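Local coordinates for protein PEPTIDE N-myristoyltransferase (Saccharomyces cerevisiae, PDB 1IIC) that transfers the myristoyl group of myristoyl-CoA to the N-terminal glycine of substrate peptides and proteins, at residues A[254-259]-A[263-268]; A[248-253]-A[367-372]; A[237-242]-A[291-296]; A[349-354]-A[361-366]. All blocks are in the same frame, centred on the assembly; numbering follows the deposited sequence.

Contact 1 (A[254-259]-A[263-268]); sequences QIFTKE and HNFIGE
Glu259 and His263 meet through the i to i+4 bond of the short helix 258-265: His263 N donates to Glu259 O over 3.0 Å, with an N-H...O angle of 167°. The same carbonyl oxygen lies 3.6 Å from His263 CB. Phe256, which precedes the first turn, folds back against the last one. Asn264 OD1 lies at the edge of its ring, near the ring plane, 3.7 Å from Phe256 CE2. A second aromatic joins them: Phe256 CE2 and Phe265 CE1 are 4.2 Å apart, and the two rings lie obliquely with their planes at 43°. Asn264 OD1 also sits above one face of the Phe265 ring, toward its rim, and accepts a hydrogen bond from Tyr318 OH, which helps hold the amide oxygen at the edge of Phe256 and over the rim of Phe265. Further out, Thr257 occupies the N-cap position and its OG1 bonds to Glu260 N, fastening the start of the helix. His263 NE2 is bonded to Trp89 O. Over one face of Phe256 lies the Gln254 side chain, its CD 3.8 Å above the plane and over the ring centre.

Contact 2 (A[248-253]-A[367-372]); sequences SRFELI and TSQDNT
A type II' beta turn, Ser368 to Asn371, follows strand 362-366 of the mixed sheet, and the bend that leads from helix 236-247 into strand 252-254 packs against it. The turn is closed by the backbone bond from Asn371 N to Ser368 O. Its second residue, Gln369, has a positive phi, and the Phe250 ring reaches this point of the backbone: CE2 is 3.4 Å from Gln369 CA, while CZ meets Gln369 CB at 3.7 Å. The approach is oblique, with the ring and the Gln369 amide planes 65° apart. The amide itself is held elsewhere, OE1 receiving the hydroxyl of Ser368 OG and NE2 bonding to Tyr318 O.

Beside this apolar contact runs a salt bridge, in which Arg249 NH1 lies 3.3 Å from Asp370 OD1. Its hydrogen bond is weak, bent to 129°, and the guanidinium and carboxylate planes are nearly perpendicular. The strongest partners lie elsewhere: Asp325 for Arg249 NH2 and Arg414 for Asp370 OD2, which also pairs with Arg331. Three arginines around the buried Asp370 would be expected to favour its ionised form. Arg249 CG lies between the backbone N and the carbonyl carbon (chi1 72°), a torsion that lays the start of the chain over Phe250, with CG 3.6 Å above the ring centre.

Contact 3 (A[237-242]-A[291-296]); sequences DQVFEL and TDFFSF
Val239 points CG1 anti to its backbone N (chi1 180°), and Phe293 turns CG likewise (chi1 158°), which brings the valine methyl over one face of the phenylalanine ring. The contact is a CH-pi interaction: Val239 CG1 is 3.9 Å from the centroid of the Phe293 ring and over its face. The methyl is displaced toward the rim, so that the closest ring atoms are CG and CD2, with Val239 CG1 to Phe293 CD2 at 3.7 Å. Nearly one turn further along the helix, Leu242 reaches for backbone instead of a side chain. Its CD2 methyl rests 3.6 Å from Thr291 C and 3.8 Å from Asp292 N, covering the peptide link between these residues.

Helix 236-247 thus lies across strand 290-303 of the mixed sheet, the local axes crossing at -85° with a closest approach of 8.9 Å. Val239 meets the strand at Phe293, while Leu242 meets it at the 291-292 peptide. Thr291 and Asp292 direct their CB atoms away from the helix, and Thr291 OG1 donates to Asp292 OD1 at 2.9 Å from above the carboxylate plane. The carboxylate is further engaged by Arg343 through OD1 and by Thr322 through OD2. Phe293 also meets Phe265 edge-to-face, joining helix 258-265 to the same apolar layer.

Contact 4 (A[349-354]-A[361-366]); sequences YDACIL and DVFNAL
A cysteine sulfur lying against an aromatic ring marks the meeting of helix 334-357 with strand 362-366. Cys352 SG is 3.5 Å from Phe363 CD2 and 3.9 Å from Phe363 CE2, so the sulfur touches one side of the ring and not its middle. From the ring centroid Cys352 SG is 4.6 Å away, on a line 65° off the normal, an oblique sulfur-aromatic contact. The adjacent helix residue supplies the second touch: Ala351 CB is 4.1 Å from Phe363 CE2 and nearly as close to CZ. Sulfur and methyl therefore bear on successive parts of the same ring, and the contact across the two segments is apolar throughout, with no hydrogen bond between them.

Phe363 has its CB directed toward the helix, and with CG anti to the backbone N (chi1 -159°) the CD2-CE2 side of its ring meets the sulfur, while Cys352 sets SG anti to its carbonyl carbon (chi1 -68°), beside the backbone N. All three residues are buried, and neighbouring strands add to the packing. Arg189 of strand 182-190 touches both Cys352 and Phe363, and Phe294 of strand 290-303 lies against Ala351. On its own backbone, Phe363 is hydrogen-bonded to Arg189. The helix is thereby seated on the sheet whose parallel, side-by-side strands 311-322 and 362-366 it connects, a beta-alpha-beta crossover.

How the contacts relate
All four contacts fall within the C-terminal domain of the transferase. Along the chain, contact 1 is nested inside the loops closed by contacts 2 and 3, contact 4 is nested inside that of contact 2, and contacts 2 and 3 cross. Contacts 1 and 3, with centres about 11 Å apart, are joined by the salt bridge between Lys258 and Asp237. Contacts 3 and 4, with centres about 18 Å apart, pack helices 236-247 and 334-357 against the same mixed sheet, where Phe294 and Phe296 touch contact 4. Segment 367-372 of contact 2 directly follows 361-366 of contact 4. Strand 252-254, shared by contacts 1 and 2, belongs to the other, antiparallel sheet.

Contact 1 (A[254-259]-A[263-268])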
loop_
_atom_site.group_PDB
_atom_site.type_symbol
_atom_site.label_atom_id
_atom_site.label_comp_id
_atom_site.label_asym_id
_atom_site.label_seq_id
_atom_site.Cartn_x
_atom_site.Cartn_y
_atom_site.Cartn_z
ATOM N N GLN A 254 -8.591 -2.945 7.255
ATOM C CA GLN A 254 -8.835 -4.259 6.688
ATOM C C GLN A 254 -8.943 -5.112 7.939
ATOM O O GLN A 254 -8.074 -5.056 8.809
ATOM C CB GLN A 254 -7.659 -4.775 5.845
ATOM C CG GLN A 254 -8.030 -6.048 5.068
ATOM C CD GLN A 254 -6.845 -6.930 4.690
ATOM O OE1 GLN A 254 -5.789 -6.443 4.284
ATOM N NE2 GLN A 254 -7.029 -8.244 4.803
ATOM N N ILE A 255 -10.015 -5.884 8.043
ATOM C CA ILE A 255 -10.211 -6.741 9.197
ATOM C C ILE A 255 -9.643 -8.107 8.876
ATOM O O ILE A 255 -10.310 -8.952 8.283
ATOM C CB ILE A 255 -11.700 -6.838 9.549
ATOM C CG1 ILE A 255 -12.210 -5.445 9.930
ATOM C CG2 ILE A 255 -11.909 -7.803 10.700
ATOM C CD1 ILE A 255 -13.683 -5.370 10.223
ATOM N N PHE A 256 -8.388 -8.306 9.264
ATOM C CA PHE A 256 -7.699 -9.558 9.011
ATOM C C PHE A 256 -8.272 -10.705 9.824
ATOM O O PHE A 256 -8.982 -10.495 10.806
ATOM C CB PHE A 256 -6.215 -9.450 9.374
ATOM C CG PHE A 256 -5.434 -8.460 8.550
ATOM C CD1 PHE A 256 -5.564 -7.091 8.765
ATOM C CD2 PHE A 256 -4.506 -8.903 7.613
ATOM C CE1 PHE A 256 -4.773 -6.180 8.070
ATOM C CE2 PHE A 256 -3.715 -8.003 6.913
ATOM C CZ PHE A 256 -3.848 -6.632 7.146
ATOM N N THR A 257 -7.964 -11.918 9.387
ATOM C CA THR A 257 -8.339 -13.132 10.099
ATOM C C THR A 257 -6.936 -13.512 10.547
ATOM O O THR A 257 -5.967 -12.998 9.982
ATOM C CB THR A 257 -8.877 -14.225 9.158
ATOM O OG1 THR A 257 -7.912 -14.489 8.138
ATOM C CG2 THR A 257 -10.193 -13.796 8.523
ATOM N N LYS A 258 -6.793 -14.372 11.550
ATOM C CA LYS A 258 -5.445 -14.723 11.983
ATOM C C LYS A 258 -4.644 -15.313 10.836
ATOM O O LYS A 258 -3.433 -15.100 10.727
ATOM C CB LYS A 258 -5.479 -15.708 13.160
ATOM C CG LYS A 258 -5.593 -15.015 14.513
ATOM C CD LYS A 258 -5.437 -15.973 15.690
ATOM C CE LYS A 258 -5.611 -15.222 17.009
ATOM N NZ LYS A 258 -5.751 -16.129 18.177
ATOM N N GLU A 259 -5.332 -16.050 9.974
ATOM C CA GLU A 259 -4.692 -16.682 8.833
ATOM C C GLU A 259 -4.126 -15.628 7.884
ATOM O O GLU A 259 -2.953 -15.673 7.532
ATOM C CB GLU A 259 -5.706 -17.570 8.114
ATOM C CG GLU A 259 -5.180 -18.240 6.875
ATOM C CD GLU A 259 -6.219 -19.140 6.244
ATOM O OE1 GLU A 259 -7.406 -18.735 6.212
ATOM O OE2 GLU A 259 -5.851 -20.240 5.778
ATOM N N HIS A 263 -0.139 -14.873 7.083
ATOM C CA HIS A 263 0.401 -14.937 5.731
ATOM C C HIS A 263 1.029 -13.599 5.338
ATOM O O HIS A 263 2.072 -13.541 4.683
ATOM C CB HIS A 263 -0.696 -15.263 4.720
ATOM C CG HIS A 263 -0.267 -15.053 3.301
ATOM N ND1 HIS A 263 0.480 -15.980 2.605
ATOM C CD2 HIS A 263 -0.376 -13.973 2.492
ATOM C CE1 HIS A 263 0.817 -15.478 1.428
ATOM N NE2 HIS A 263 0.311 -14.261 1.338
ATOM N N ASN A 264 0.384 -12.522 5.760
ATOM C CA ASN A 264 0.832 -11.183 5.415
ATOM C C ASN A 264 2.065 -10.679 6.157
ATOM O O ASN A 264 2.810 -9.851 5.631
ATOM C CB ASN A 264 -0.321 -10.206 5.627
ATOM C CG ASN A 264 -0.251 -9.020 4.698
ATOM O OD1 ASN A 264 -0.537 -7.893 5.096
ATOM N ND2 ASN A 264 0.121 -9.265 3.449
ATOM N N PHE A 265 2.309 -11.177 7.362
ATOM C CA PHE A 265 3.444 -10.673 8.114
ATOM C C PHE A 265 4.640 -11.594 8.304
ATOM O O PHE A 265 5.714 -11.144 8.698
ATOM C CB PHE A 265 2.935 -10.103 9.437
ATOM C CG PHE A 265 2.001 -8.938 9.244
ATOM C CD1 PHE A 265 0.637 -9.072 9.451
ATOM C CD2 PHE A 265 2.490 -7.719 8.766
ATOM C CE1 PHE A 265 -0.228 -8.018 9.182
ATOM C CE2 PHE A 265 1.629 -6.660 8.493
ATOM C CZ PHE A 265 0.271 -6.809 8.699
ATOM N N ILE A 266 4.474 -12.877 8.015
ATOM C CA ILE A 266 5.601 -13.793 8.105
ATOM C C ILE A 266 5.813 -14.297 6.680
ATOM O O ILE A 266 5.057 -15.119 6.178
ATOM C CB ILE A 266 5.318 -14.964 9.078
ATOM C CG1 ILE A 266 5.123 -14.400 10.489
ATOM C CG2 ILE A 266 6.489 -15.971 9.055
ATOM C CD1 ILE A 266 4.764 -15.437 11.537
ATOM N N GLY A 267 6.838 -13.765 6.029
ATOM C CA GLY A 267 7.116 -14.133 4.659
ATOM C C GLY A 267 7.566 -15.560 4.416
ATOM O O GLY A 267 7.653 -16.379 5.334
ATOM N N GLU A 268 7.846 -15.842 3.150
ATOM C CA GLU A 268 8.301 -17.149 2.712
ATOM C C GLU A 268 9.641 -17.435 3.380
ATOM O O GLU A 268 10.539 -16.596 3.380
ATOM C CB GLU A 268 8.453 -17.151 1.183
ATOM C CG GLU A 268 7.155 -16.817 0.430
ATOM C CD GLU A 268 7.372 -16.348 -1.020
ATOM O OE1 GLU A 268 7.697 -15.151 -1.250
ATOM O OE2 GLU A 268 7.216 -17.186 -1.935
#

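Contact 2 (A[248-253]-A[367-372])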
loop_
_atom_site.group_PDB
_atom_site.type_symbol
_atom_site.label_atom_id
_atom_site.label_comp_id
_atom_site.label_asym_id
_atom_site.label_seq_id
_atom_site.Cartn_x
_atom_site.Cartn_y
_atom_site.Cartn_z
ATOM N N SER A 248 -8.383 -0.607 15.827
ATOM C CA SER A 248 -9.774 -0.253 16.059
ATOM C C SER A 248 -9.993 1.243 16.176
ATOM O O SER A 248 -11.123 1.706 16.092
ATOM C CB SER A 248 -10.295 -0.945 17.325
ATOM O OG SER A 248 -9.637 -0.448 18.481
ATOM N N ARG A 249 -8.916 2.003 16.361
ATOM C CA ARG A 249 -9.038 3.454 16.486
ATOM C C ARG A 249 -9.310 4.119 15.135
ATOM O O ARG A 249 -9.916 5.186 15.068
ATOM C CB ARG A 249 -7.756 4.043 17.076
ATOM C CG ARG A 249 -6.563 4.038 16.122
ATOM C CD ARG A 249 -5.320 4.510 16.859
ATOM N NE ARG A 249 -5.125 3.725 18.078
ATOM C CZ ARG A 249 -4.392 4.115 19.113
ATOM N NH1 ARG A 249 -3.777 5.287 19.090
ATOM N NH2 ARG A 249 -4.281 3.329 20.173
ATOM N N PHE A 250 -8.849 3.487 14.062
ATOM C CA PHE A 250 -9.022 4.036 12.721
ATOM C C PHE A 250 -10.439 3.787 12.177
ATOM O O PHE A 250 -11.153 2.900 12.656
ATOM C CB PHE A 250 -7.954 3.431 11.794
ATOM C CG PHE A 250 -6.532 3.635 12.286
ATOM C CD1 PHE A 250 -5.690 2.545 12.510
ATOM C CD2 PHE A 250 -6.050 4.915 12.548
ATOM C CE1 PHE A 250 -4.379 2.724 12.995
ATOM C CE2 PHE A 250 -4.754 5.111 13.027
ATOM C CZ PHE A 250 -3.913 4.021 13.254
ATOM N N GLU A 251 -10.851 4.575 11.187
ATOM C CA GLU A 251 -12.180 4.422 10.612
ATOM C C GLU A 251 -12.208 3.565 9.353
ATOM O O GLU A 251 -13.261 3.045 8.980
ATOM C CB GLU A 251 -12.796 5.800 10.349
ATOM C CG GLU A 251 -13.047 6.606 11.633
ATOM C CD GLU A 251 -13.613 7.985 11.366
ATOM O OE1 GLU A 251 -13.301 8.554 10.307
ATOM O OE2 GLU A 251 -14.354 8.517 12.217
ATOM N N LEU A 252 -11.058 3.413 8.700
ATOM C CA LEU A 252 -10.954 2.585 7.489
ATOM C C LEU A 252 -9.823 1.576 7.683
ATOM O O LEU A 252 -8.645 1.943 7.703
ATOM C CB LEU A 252 -10.657 3.441 6.256
ATOM C CG LEU A 252 -10.571 2.653 4.941
ATOM C CD1 LEU A 252 -11.929 2.025 4.627
ATOM C CD2 LEU A 252 -10.143 3.579 3.808
ATOM N N ILE A 253 -10.183 0.303 7.808
ATOM C CA ILE A 253 -9.193 -0.741 8.043
ATOM C C ILE A 253 -9.560 -2.040 7.342
ATOM O O ILE A 253 -10.686 -2.214 6.895
ATOM C CB ILE A 253 -9.094 -1.081 9.563
ATOM C CG1 ILE A 253 -10.428 -1.669 10.040
ATOM C CG2 ILE A 253 -8.754 0.159 10.374
ATOM C CD1 ILE A 253 -10.456 -2.076 11.506
ATOM N N THR A 367 1.119 9.675 5.303
ATOM C CA THR A 367 0.664 10.389 6.489
ATOM C C THR A 367 -0.584 9.713 7.063
ATOM O O THR A 367 -1.363 10.332 7.778
ATOM C CB THR A 367 0.309 11.845 6.156
ATOM O OG1 THR A 367 -0.692 11.859 5.128
ATOM C CG2 THR A 367 1.542 12.614 5.689
ATOM N N SER A 368 -0.783 8.442 6.738
ATOM C CA SER A 368 -1.935 7.706 7.245
ATOM C C SER A 368 -1.658 7.241 8.675
ATOM O O SER A 368 -0.603 7.549 9.228
ATOM C CB SER A 368 -2.199 6.499 6.356
ATOM O OG SER A 368 -1.005 5.751 6.174
ATOM N N GLN A 369 -2.603 6.509 9.266
ATOM C CA GLN A 369 -2.451 5.983 10.622
ATOM C C GLN A 369 -2.027 7.089 11.594
ATOM O O GLN A 369 -2.498 8.224 11.481
ATOM C CB GLN A 369 -1.411 4.852 10.610
ATOM C CG GLN A 369 -1.803 3.652 9.739
ATOM C CD GLN A 369 -0.624 3.076 8.976
ATOM O OE1 GLN A 369 -0.036 3.740 8.120
ATOM N NE2 GLN A 369 -0.265 1.839 9.288
ATOM N N ASP A 370 -1.150 6.763 12.546
ATOM C CA ASP A 370 -0.665 7.764 13.505
ATOM C C ASP A 370 0.713 8.283 13.084
ATOM O O ASP A 370 1.442 8.866 13.882
ATOM C CB ASP A 370 -0.585 7.161 14.917
ATOM C CG ASP A 370 -1.928 7.174 15.635
ATOM O OD1 ASP A 370 -2.286 6.160 16.278
ATOM O OD2 ASP A 370 -2.630 8.208 15.562
ATOM N N ASN A 371 1.045 8.087 11.812
ATOM C CA ASN A 371 2.343 8.483 11.266
ATOM C C ASN A 371 2.826 9.925 11.493
ATOM O O ASN A 371 4.025 10.146 11.710
ATOM C CB ASN A 371 2.388 8.146 9.760
ATOM C CG ASN A 371 2.342 6.644 9.492
ATOM O OD1 ASN A 371 2.581 6.192 8.370
ATOM N ND2 ASN A 371 2.028 5.868 10.519
ATOM N N THR A 372 1.927 10.906 11.443
ATOM C CA THR A 372 2.345 12.301 11.634
ATOM C C THR A 372 2.965 12.594 13.003
ATOM O O THR A 372 3.560 13.659 13.201
ATOM C CB THR A 372 1.182 13.301 11.400
ATOM O OG1 THR A 372 0.131 13.052 12.344
ATOM C CG2 THR A 372 0.650 13.176 9.969
#

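Contact 3 (A[237-242]-A[291-296])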
loop_
_atom_site.group_PDB
_atom_site.type_symbol
_atom_site.label_atom_id
_atom_site.label_comp_id
_atom_site.label_asym_id
_atom_site.label_seq_id
_atom_site.Cartn_x
_atom_site.Cartn_y
_atom_site.Cartn_z
ATOM N N ASP A 237 -0.780 -15.181 17.973
ATOM C CA ASP A 237 -1.964 -14.899 18.776
ATOM C C ASP A 237 -1.877 -13.545 19.488
ATOM O O ASP A 237 -2.798 -12.745 19.391
ATOM C CB ASP A 237 -2.236 -16.016 19.797
ATOM C CG ASP A 237 -2.759 -17.294 19.144
ATOM O OD1 ASP A 237 -3.507 -17.208 18.144
ATOM O OD2 ASP A 237 -2.429 -18.388 19.640
ATOM N N GLN A 238 -0.779 -13.280 20.193
ATOM C CA GLN A 238 -0.626 -12.000 20.890
ATOM C C GLN A 238 -0.549 -10.798 19.957
ATOM O O GLN A 238 -1.252 -9.809 20.151
ATOM C CB GLN A 238 0.641 -11.980 21.746
ATOM C CG GLN A 238 0.498 -12.565 23.130
ATOM C CD GLN A 238 1.630 -12.140 24.033
ATOM O OE1 GLN A 238 1.675 -10.996 24.505
ATOM N NE2 GLN A 238 2.568 -13.047 24.263
ATOM N N VAL A 239 0.322 -10.875 18.957
ATOM C CA VAL A 239 0.496 -9.758 18.032
ATOM C C VAL A 239 -0.799 -9.416 17.331
ATOM O O VAL A 239 -1.130 -8.247 17.166
ATOM C CB VAL A 239 1.585 -10.065 16.973
ATOM C CG1 VAL A 239 1.739 -8.891 16.016
ATOM C CG2 VAL A 239 2.906 -10.349 17.672
ATOM N N PHE A 240 -1.537 -10.446 16.938
ATOM C CA PHE A 240 -2.796 -10.265 16.237
ATOM C C PHE A 240 -3.812 -9.484 17.050
ATOM O O PHE A 240 -4.491 -8.606 16.521
ATOM C CB PHE A 240 -3.383 -11.626 15.869
ATOM C CG PHE A 240 -4.683 -11.546 15.116
ATOM C CD1 PHE A 240 -4.713 -11.118 13.791
ATOM C CD2 PHE A 240 -5.879 -11.917 15.728
ATOM C CE1 PHE A 240 -5.911 -11.065 13.082
ATOM C CE2 PHE A 240 -7.083 -11.866 15.028
ATOM C CZ PHE A 240 -7.096 -11.438 13.697
ATOM N N GLU A 241 -3.922 -9.809 18.336
ATOM C CA GLU A 241 -4.874 -9.134 19.204
ATOM C C GLU A 241 -4.390 -7.710 19.479
ATOM O O GLU A 241 -5.181 -6.773 19.534
ATOM C CB GLU A 241 -5.031 -9.913 20.514
ATOM C CG GLU A 241 -6.442 -9.883 21.073
ATOM C CD GLU A 241 -7.429 -10.701 20.247
ATOM O OE1 GLU A 241 -8.624 -10.339 20.217
ATOM O OE2 GLU A 241 -7.020 -11.716 19.642
ATOM N N LEU A 242 -3.085 -7.555 19.664
ATOM C CA LEU A 242 -2.514 -6.233 19.903
ATOM C C LEU A 242 -2.797 -5.354 18.682
ATOM O O LEU A 242 -3.189 -4.198 18.806
ATOM C CB LEU A 242 -0.998 -6.340 20.101
ATOM C CG LEU A 242 -0.224 -5.015 20.116
ATOM C CD1 LEU A 242 -0.683 -4.165 21.282
ATOM C CD2 LEU A 242 1.280 -5.295 20.210
ATOM N N THR A 291 4.318 -6.050 23.415
ATOM C CA THR A 291 3.768 -4.708 23.508
ATOM C C THR A 291 3.922 -3.833 22.260
ATOM O O THR A 291 3.318 -2.769 22.189
ATOM C CB THR A 291 4.415 -3.967 24.688
ATOM O OG1 THR A 291 5.838 -3.953 24.511
ATOM C CG2 THR A 291 4.079 -4.665 26.009
ATOM N N ASP A 292 4.723 -4.267 21.291
ATOM C CA ASP A 292 4.940 -3.487 20.075
ATOM C C ASP A 292 5.062 -4.361 18.835
ATOM O O ASP A 292 5.433 -5.529 18.908
ATOM C CB ASP A 292 6.206 -2.621 20.197
ATOM C CG ASP A 292 6.163 -1.690 21.390
ATOM O OD1 ASP A 292 6.624 -2.096 22.479
ATOM O OD2 ASP A 292 5.651 -0.563 21.245
ATOM N N PHE A 293 4.756 -3.776 17.690
ATOM C CA PHE A 293 4.804 -4.497 16.433
ATOM C C PHE A 293 4.893 -3.503 15.294
ATOM O O PHE A 293 4.197 -2.495 15.296
ATOM C CB PHE A 293 3.538 -5.351 16.285
ATOM C CG PHE A 293 3.205 -5.723 14.864
ATOM C CD1 PHE A 293 2.126 -5.130 14.213
ATOM C CD2 PHE A 293 3.965 -6.658 14.175
ATOM C CE1 PHE A 293 1.813 -5.462 12.899
ATOM C CE2 PHE A 293 3.660 -6.997 12.858
ATOM C CZ PHE A 293 2.581 -6.396 12.219
ATOM N N PHE A 294 5.782 -3.767 14.346
ATOM C CA PHE A 294 5.896 -2.904 13.191
ATOM C C PHE A 294 6.477 -3.678 12.026
ATOM O O PHE A 294 7.225 -4.640 12.208
ATOM C CB PHE A 294 6.725 -1.644 13.500
ATOM C CG PHE A 294 8.177 -1.902 13.762
ATOM C CD1 PHE A 294 8.695 -1.774 15.045
ATOM C CD2 PHE A 294 9.041 -2.227 12.720
ATOM C CE1 PHE A 294 10.050 -1.959 15.284
ATOM C CE2 PHE A 294 10.402 -2.415 12.952
ATOM C CZ PHE A 294 10.905 -2.280 14.234
ATOM N N SER A 295 6.121 -3.263 10.821
ATOM C CA SER A 295 6.604 -3.953 9.641
ATOM C C SER A 295 6.823 -3.000 8.487
ATOM O O SER A 295 6.336 -1.875 8.497
ATOM C CB SER A 295 5.588 -5.014 9.215
ATOM O OG SER A 295 4.356 -4.397 8.881
ATOM N N PHE A 296 7.586 -3.459 7.508
ATOM C CA PHE A 296 7.832 -2.689 6.306
ATOM C C PHE A 296 8.099 -3.709 5.210
ATOM O O PHE A 296 8.484 -4.842 5.505
ATOM C CB PHE A 296 9.010 -1.721 6.484
ATOM C CG PHE A 296 10.337 -2.384 6.796
ATOM C CD1 PHE A 296 11.144 -2.885 5.777
ATOM C CD2 PHE A 296 10.805 -2.445 8.110
ATOM C CE1 PHE A 296 12.407 -3.439 6.062
ATOM C CE2 PHE A 296 12.064 -2.995 8.408
ATOM C CZ PHE A 296 12.866 -3.491 7.385
#

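Contact 4 (A[349-354]-A[361-366])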
loop_
_atom_site.group_PDB
_atom_site.type_symbol
_atom_site.label_atom_id
_atom_site.label_comp_id
_atom_site.label_asym_id
_atom_site.label_seq_id
_atom_site.Cartn_x
_atom_site.Cartn_y
_atom_site.Cartn_z
ATOM N N TYR A 349 12.216 4.611 14.548
ATOM C CA TYR A 349 13.618 4.997 14.392
ATOM C C TYR A 349 14.409 3.693 14.205
ATOM O O TYR A 349 15.347 3.623 13.419
ATOM C CB TYR A 349 14.111 5.732 15.637
ATOM C CG TYR A 349 15.520 6.274 15.523
ATOM C CD1 TYR A 349 15.821 7.294 14.625
ATOM C CD2 TYR A 349 16.537 5.811 16.358
ATOM C CE1 TYR A 349 17.106 7.856 14.565
ATOM C CE2 TYR A 349 17.831 6.366 16.310
ATOM C CZ TYR A 349 18.101 7.388 15.411
ATOM O OH TYR A 349 19.353 7.962 15.366
ATOM N N ASP A 350 14.018 2.664 14.944
ATOM C CA ASP A 350 14.645 1.353 14.827
ATOM C C ASP A 350 14.248 0.739 13.479
ATOM O O ASP A 350 15.015 -0.002 12.872
ATOM C CB ASP A 350 14.189 0.445 15.969
ATOM C CG ASP A 350 14.913 0.747 17.275
ATOM O OD1 ASP A 350 14.565 0.143 18.313
ATOM O OD2 ASP A 350 15.839 1.592 17.261
ATOM N N ALA A 351 13.042 1.052 13.017
ATOM C CA ALA A 351 12.573 0.535 11.740
ATOM C C ALA A 351 13.486 1.070 10.640
ATOM O O ALA A 351 13.837 0.342 9.731
ATOM C CB ALA A 351 11.138 0.957 11.491
ATOM N N CYS A 352 13.873 2.341 10.732
ATOM C CA CYS A 352 14.760 2.930 9.733
ATOM C C CYS A 352 16.128 2.273 9.802
ATOM O O CYS A 352 16.809 2.100 8.778
ATOM C CB CYS A 352 14.914 4.439 9.956
ATOM S SG CYS A 352 13.435 5.407 9.653
ATOM N N ILE A 353 16.535 1.924 11.019
ATOM C CA ILE A 353 17.819 1.269 11.236
ATOM C C ILE A 353 17.774 -0.124 10.628
ATOM O O ILE A 353 18.722 -0.557 9.967
ATOM C CB ILE A 353 18.144 1.177 12.743
ATOM C CG1 ILE A 353 18.515 2.566 13.265
ATOM C CG2 ILE A 353 19.286 0.196 12.986
ATOM C CD1 ILE A 353 18.548 2.666 14.788
ATOM N N LEU A 354 16.668 -0.828 10.843
ATOM C CA LEU A 354 16.528 -2.169 10.291
ATOM C C LEU A 354 16.402 -2.149 8.767
ATOM O O LEU A 354 16.936 -3.023 8.090
ATOM C CB LEU A 354 15.321 -2.867 10.914
ATOM C CG LEU A 354 15.561 -3.231 12.372
ATOM C CD1 LEU A 354 14.246 -3.384 13.122
ATOM C CD2 LEU A 354 16.378 -4.520 12.405
ATOM N N ASP A 361 17.530 1.932 0.574
ATOM C CA ASP A 361 18.225 3.202 0.359
ATOM C C ASP A 361 17.428 4.420 0.771
ATOM O O ASP A 361 17.995 5.481 1.016
ATOM C CB ASP A 361 18.628 3.328 -1.111
ATOM C CG ASP A 361 19.773 2.410 -1.473
ATOM O OD1 ASP A 361 19.716 1.766 -2.545
ATOM O OD2 ASP A 361 20.737 2.337 -0.680
ATOM N N VAL A 362 16.109 4.262 0.832
ATOM C CA VAL A 362 15.195 5.332 1.215
ATOM C C VAL A 362 14.008 4.607 1.853
ATOM O O VAL A 362 13.726 3.454 1.514
ATOM C CB VAL A 362 14.752 6.162 -0.027
ATOM C CG1 VAL A 362 14.132 5.260 -1.063
ATOM C CG2 VAL A 362 13.785 7.251 0.382
ATOM N N PHE A 363 13.340 5.262 2.796
ATOM C CA PHE A 363 12.218 4.655 3.516
ATOM C C PHE A 363 10.948 5.471 3.210
ATOM O O PHE A 363 10.907 6.678 3.422
ATOM C CB PHE A 363 12.569 4.664 5.008
ATOM C CG PHE A 363 11.815 3.664 5.842
ATOM C CD1 PHE A 363 11.476 2.412 5.341
ATOM C CD2 PHE A 363 11.496 3.960 7.160
ATOM C CE1 PHE A 363 10.825 1.468 6.146
ATOM C CE2 PHE A 363 10.849 3.028 7.971
ATOM C CZ PHE A 363 10.512 1.780 7.465
ATOM N N ASN A 364 9.918 4.806 2.699
ATOM C CA ASN A 364 8.689 5.486 2.330
ATOM C C ASN A 364 7.570 5.332 3.331
ATOM O O ASN A 364 7.357 4.259 3.882
ATOM C CB ASN A 364 8.194 4.975 0.980
ATOM C CG ASN A 364 9.066 5.420 -0.174
ATOM O OD1 ASN A 364 9.024 4.831 -1.250
ATOM N ND2 ASN A 364 9.849 6.474 0.037
ATOM N N ALA A 365 6.832 6.407 3.552
ATOM C CA ALA A 365 5.714 6.351 4.477
ATOM C C ALA A 365 4.711 7.424 4.133
ATOM O O ALA A 365 5.076 8.522 3.702
ATOM C CB ALA A 365 6.197 6.529 5.910
ATOM N N LEU A 366 3.443 7.083 4.313
ATOM C CA LEU A 366 2.348 7.997 4.060
ATOM C C LEU A 366 1.987 8.671 5.374
ATOM O O LEU A 366 2.499 8.296 6.432
ATOM C CB LEU A 366 1.151 7.220 3.521
ATOM C CG LEU A 366 1.260 6.670 2.094
ATOM C CD1 LEU A 366 0.316 5.474 1.921
ATOM C CD2 LEU A 366 0.921 7.779 1.095
#